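Long-range contact in Low molecular weight phosphotyrosine phosphatase family protein (Streptococcus pyogenes, PDB 5GOT), which probably removes phosphate from phosphotyrosine residues of proteins, as a low molecular weight protein tyrosine phosphatase: residues A[10-21]-A[60-69]. Numbering follows the deposited sequence.
Sequences GNICRSPMAEFV and INYDITKCSK
Asn11 OD1 accepts from Lys66 NZ at 2.9 Å and from the backbone, Lys69 N, at 3.0 Å. Both donors lie in the carbonyl plane, each on a lone pair. The Asn11 amide nitrogen turns the other way and donates to Ser15 OG in a nearly straight bond (163°); it also bonds Ser35 OG. Both ends of the amide thus fix its rotation. CG of Asn11 stands anti to the backbone N (chi1 -171°), which carries the amide across to the loop. Beside it, Ser68 OG donates to Gly10 O at 2.5 Å, tilted from the carbonyl plane.

Lys66 also bonds its neighbour Cys67 O and, outside the two segments, Ser35 O. Lys66 NZ and Glu19 OE1 are 4.3 Å apart, beyond a salt bridge, and a water joins them. Glu19 OE1 also bonds Ser35 OG, while OE2 forms a salt bridge with Lys23.

Along helix 14-23 the contact is mainly apolar. Tyr62 CB sits over one face of the Phe20 ring, a CH-pi contact 3.5 Å from the centroid. Glu19 CG covers the opposite face, and Lys66 CB lies at the ring edge. Further along, Val21 CG2 meets Ile60 CD1 at 3.8 Å.

Segment 60-69 therefore runs alongside both helix 14-23, N-capped by Cys13, and Gly10 to Arg14. These residues are the latter part of the C-X5-R P-loop after strand 2-8, which in this family binds the substrate phosphate.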
loop_
_atom_site.group_PDB
_atom_site.type_symbol
_atom_site.label_atom_id
_atom_site.label_comp_id
_atom_site.label_asym_id
_atom_site.label_seq_id
_atom_site.Cartn_x
_atom_site.Cartn_y
_atom_site.Cartn_z
ATOM N N GLY A 10 -3.516 6.370 8.359
ATOM C CA GLY A 10 -3.277 5.655 9.600
ATOM C C GLY A 10 -2.632 4.291 9.480
ATOM O O GLY A 10 -2.268 3.708 10.506
ATOM N N ASN A 11 -2.488 3.752 8.259
ATOM C CA ASN A 11 -1.799 2.469 8.050
ATOM C C ASN A 11 -2.469 1.343 8.849
ATOM O O ASN A 11 -1.804 0.466 9.404
ATOM C CB ASN A 11 -0.301 2.588 8.409
ATOM C CG ASN A 11 0.533 1.359 8.018
ATOM O OD1 ASN A 11 1.448 0.961 8.763
ATOM N ND2 ASN A 11 0.263 0.780 6.839
ATOM N N ILE A 12 -3.800 1.368 8.916
ATOM C CA ILE A 12 -4.542 0.231 9.456
ATOM C C ILE A 12 -5.645 -0.253 8.532
ATOM O O ILE A 12 -6.089 -1.402 8.687
ATOM C CB ILE A 12 -5.117 0.535 10.865
ATOM C CG1 ILE A 12 -6.186 1.636 10.838
ATOM C CG2 ILE A 12 -4.012 0.873 11.878
ATOM C CD1 ILE A 12 -6.875 1.808 12.217
ATOM N N CYS A 13 -6.065 0.532 7.522
ATOM C CA CYS A 13 -7.141 0.133 6.614
ATOM C C CYS A 13 -6.603 -0.100 5.216
ATOM O O CYS A 13 -6.309 -1.255 4.848
ATOM C CB CYS A 13 -8.253 1.193 6.616
ATOM S SG CYS A 13 -9.249 1.264 8.162
ATOM N N ARG A 14 -6.478 0.934 4.374
ATOM C CA ARG A 14 -6.223 0.725 2.949
ATOM C C ARG A 14 -4.786 0.289 2.684
ATOM O O ARG A 14 -4.549 -0.665 1.929
ATOM C CB ARG A 14 -6.539 2.001 2.161
ATOM C CG ARG A 14 -8.009 2.228 1.874
ATOM C CD ARG A 14 -8.249 3.598 1.245
ATOM N NE ARG A 14 -7.740 4.651 2.115
ATOM C CZ ARG A 14 -7.851 5.950 1.860
ATOM N NH1 ARG A 14 -8.451 6.359 0.757
ATOM N NH2 ARG A 14 -7.356 6.835 2.719
ATOM N N SER A 15 -3.804 0.979 3.279
ATOM C CA SER A 15 -2.437 0.672 2.873
ATOM C C SER A 15 -1.992 -0.725 3.314
ATOM O O SER A 15 -1.296 -1.394 2.536
ATOM C CB SER A 15 -1.440 1.731 3.372
ATOM O OG SER A 15 -1.515 1.945 4.770
ATOM N N PRO A 16 -2.353 -1.227 4.516
ATOM C CA PRO A 16 -2.019 -2.636 4.806
ATOM C C PRO A 16 -2.713 -3.596 3.865
ATOM O O PRO A 16 -2.147 -4.638 3.498
ATOM C CB PRO A 16 -2.486 -2.841 6.258
ATOM C CG PRO A 16 -2.711 -1.509 6.805
ATOM C CD PRO A 16 -3.057 -0.601 5.651
ATOM N N MET A 17 -3.943 -3.284 3.465
ATOM C CA MET A 17 -4.613 -4.166 2.521
ATOM C C MET A 17 -3.809 -4.274 1.229
ATOM O O MET A 17 -3.610 -5.376 0.704
ATOM C CB MET A 17 -6.033 -3.683 2.234
ATOM C CG MET A 17 -6.892 -4.761 1.556
ATOM S SD MET A 17 -8.480 -4.147 1.008
ATOM C CE MET A 17 -9.223 -3.773 2.599
ATOM N N ALA A 18 -3.295 -3.143 0.734
ATOM C CA ALA A 18 -2.507 -3.165 -0.496
ATOM C C ALA A 18 -1.226 -3.966 -0.306
ATOM O O ALA A 18 -0.861 -4.771 -1.175
ATOM C CB ALA A 18 -2.189 -1.736 -0.953
ATOM N N GLU A 19 -0.551 -3.781 0.838
ATOM C CA GLU A 19 0.668 -4.529 1.136
ATOM C C GLU A 19 0.457 -6.021 0.942
ATOM O O GLU A 19 1.158 -6.670 0.159
ATOM C CB GLU A 19 1.139 -4.247 2.571
ATOM C CG GLU A 19 2.277 -5.166 3.020
ATOM C CD GLU A 19 2.823 -4.856 4.416
ATOM O OE1 GLU A 19 2.409 -3.859 5.047
ATOM O OE2 GLU A 19 3.680 -5.628 4.885
ATOM N N PHE A 20 -0.550 -6.577 1.621
ATOM C CA PHE A 20 -0.684 -8.026 1.620
ATOM C C PHE A 20 -1.367 -8.543 0.362
ATOM O O PHE A 20 -1.071 -9.662 -0.068
ATOM C CB PHE A 20 -1.374 -8.468 2.916
ATOM C CG PHE A 20 -0.545 -8.163 4.133
ATOM C CD1 PHE A 20 0.649 -8.840 4.350
ATOM C CD2 PHE A 20 -0.901 -7.148 5.009
ATOM C CE1 PHE A 20 1.461 -8.533 5.450
ATOM C CE2 PHE A 20 -0.112 -6.845 6.123
ATOM C CZ PHE A 20 1.075 -7.538 6.340
ATOM N N VAL A 21 -2.243 -7.759 -0.270
ATOM C CA VAL A 21 -2.741 -8.163 -1.581
ATOM C C VAL A 21 -1.595 -8.168 -2.595
ATOM O O VAL A 21 -1.425 -9.124 -3.360
ATOM C CB VAL A 21 -3.904 -7.260 -2.033
ATOM C CG1 VAL A 21 -4.309 -7.589 -3.468
ATOM C CG2 VAL A 21 -5.113 -7.428 -1.107
ATOM N N ILE A 60 -6.046 -14.355 1.908
ATOM C CA ILE A 60 -4.825 -13.624 1.607
ATOM C C ILE A 60 -3.991 -13.600 2.878
ATOM O O ILE A 60 -4.389 -13.002 3.885
ATOM C CB ILE A 60 -5.128 -12.214 1.087
ATOM C CG1 ILE A 60 -5.917 -12.333 -0.214
ATOM C CG2 ILE A 60 -3.834 -11.428 0.891
ATOM C CD1 ILE A 60 -5.903 -11.123 -1.047
ATOM N N ASN A 61 -2.849 -14.281 2.843
ATOM C CA ASN A 61 -1.984 -14.332 4.010
ATOM C C ASN A 61 -1.577 -12.925 4.418
ATOM O O ASN A 61 -1.408 -12.042 3.570
ATOM C CB ASN A 61 -0.738 -15.173 3.723
ATOM C CG ASN A 61 -1.061 -16.637 3.477
ATOM O OD1 ASN A 61 -2.132 -17.120 3.847
ATOM N ND2 ASN A 61 -0.131 -17.352 2.849
ATOM N N TYR A 62 -1.451 -12.709 5.726
ATOM C CA TYR A 62 -0.888 -11.464 6.219
ATOM C C TYR A 62 -0.202 -11.713 7.549
ATOM O O TYR A 62 -0.433 -12.727 8.215
ATOM C CB TYR A 62 -1.940 -10.359 6.352
ATOM C CG TYR A 62 -3.025 -10.581 7.382
ATOM C CD1 TYR A 62 -4.208 -11.225 7.039
ATOM C CD2 TYR A 62 -2.883 -10.119 8.693
ATOM C CE1 TYR A 62 -5.224 -11.415 7.971
ATOM C CE2 TYR A 62 -3.899 -10.304 9.634
ATOM C CZ TYR A 62 -5.062 -10.954 9.263
ATOM O OH TYR A 62 -6.077 -11.146 10.176
ATOM N N ASP A 63 0.648 -10.760 7.923
ATOM C CA ASP A 63 1.453 -10.839 9.137
ATOM C C ASP A 63 0.609 -10.307 10.285
ATOM O O ASP A 63 0.359 -9.099 10.366
ATOM C CB ASP A 63 2.742 -10.032 8.965
ATOM C CG ASP A 63 3.766 -10.285 10.067
ATOM O OD1 ASP A 63 3.401 -10.771 11.163
ATOM O OD2 ASP A 63 4.956 -9.982 9.832
ATOM N N ILE A 64 0.171 -11.205 11.175
ATOM C CA ILE A 64 -0.661 -10.790 12.301
ATOM C C ILE A 64 0.076 -9.829 13.218
ATOM O O ILE A 64 -0.554 -9.100 13.993
ATOM C CB ILE A 64 -1.161 -12.018 13.098
ATOM C CG1 ILE A 64 0.018 -12.774 13.728
ATOM C CG2 ILE A 64 -1.979 -12.932 12.200
ATOM C CD1 ILE A 64 -0.400 -13.787 14.788
ATOM N N THR A 65 1.397 -9.803 13.156
ATOM C CA THR A 65 2.159 -8.861 13.965
ATOM C C THR A 65 2.188 -7.454 13.378
ATOM O O THR A 65 2.729 -6.551 14.026
ATOM C CB THR A 65 3.590 -9.375 14.155
ATOM O OG1 THR A 65 4.288 -9.361 12.900
ATOM C CG2 THR A 65 3.567 -10.801 14.694
ATOM N N LYS A 66 1.621 -7.241 12.182
ATOM C CA LYS A 66 1.698 -5.931 11.541
ATOM C C LYS A 66 0.966 -4.883 12.372
ATOM O O LYS A 66 -0.155 -5.110 12.837
ATOM C CB LYS A 66 1.116 -5.984 10.123
ATOM C CG LYS A 66 0.837 -4.602 9.507
ATOM C CD LYS A 66 2.104 -3.797 9.221
ATOM C CE LYS A 66 1.759 -2.435 8.620
ATOM N NZ LYS A 66 2.916 -1.481 8.628
ATOM N N CYS A 67 1.620 -3.742 12.564
ATOM C CA CYS A 67 1.088 -2.603 13.296
ATOM C C CYS A 67 1.334 -1.329 12.494
ATOM O O CYS A 67 2.261 -1.250 11.684
ATOM C CB CYS A 67 1.736 -2.473 14.686
ATOM S SG CYS A 67 1.333 -3.853 15.832
ATOM N N SER A 68 0.489 -0.331 12.741
ATOM C CA SER A 68 0.615 0.961 12.086
ATOM C C SER A 68 1.974 1.573 12.393
ATOM O O SER A 68 2.385 1.641 13.554
ATOM C CB SER A 68 -0.493 1.892 12.556
ATOM O OG SER A 68 -0.308 3.193 12.038
ATOM N N LYS A 69 2.675 2.013 11.348
ATOM C CA LYS A 69 4.013 2.590 11.479
ATOM C C LYS A 69 4.104 3.833 10.601
ATOM O O LYS A 69 3.794 3.775 9.403
ATOM C CB LYS A 69 5.092 1.568 11.089
ATOM C CG LYS A 69 6.542 2.062 11.224
ATOM C CD LYS A 69 7.556 0.932 10.996
ATOM C CE LYS A 69 9.006 1.498 10.872
ATOM N NZ LYS A 69 10.097 0.439 10.885
HETATM O O HOH W 1 4.462 -2.989 6.523
HETATM O O HOH W 2 0.004 -11.910 1.297
#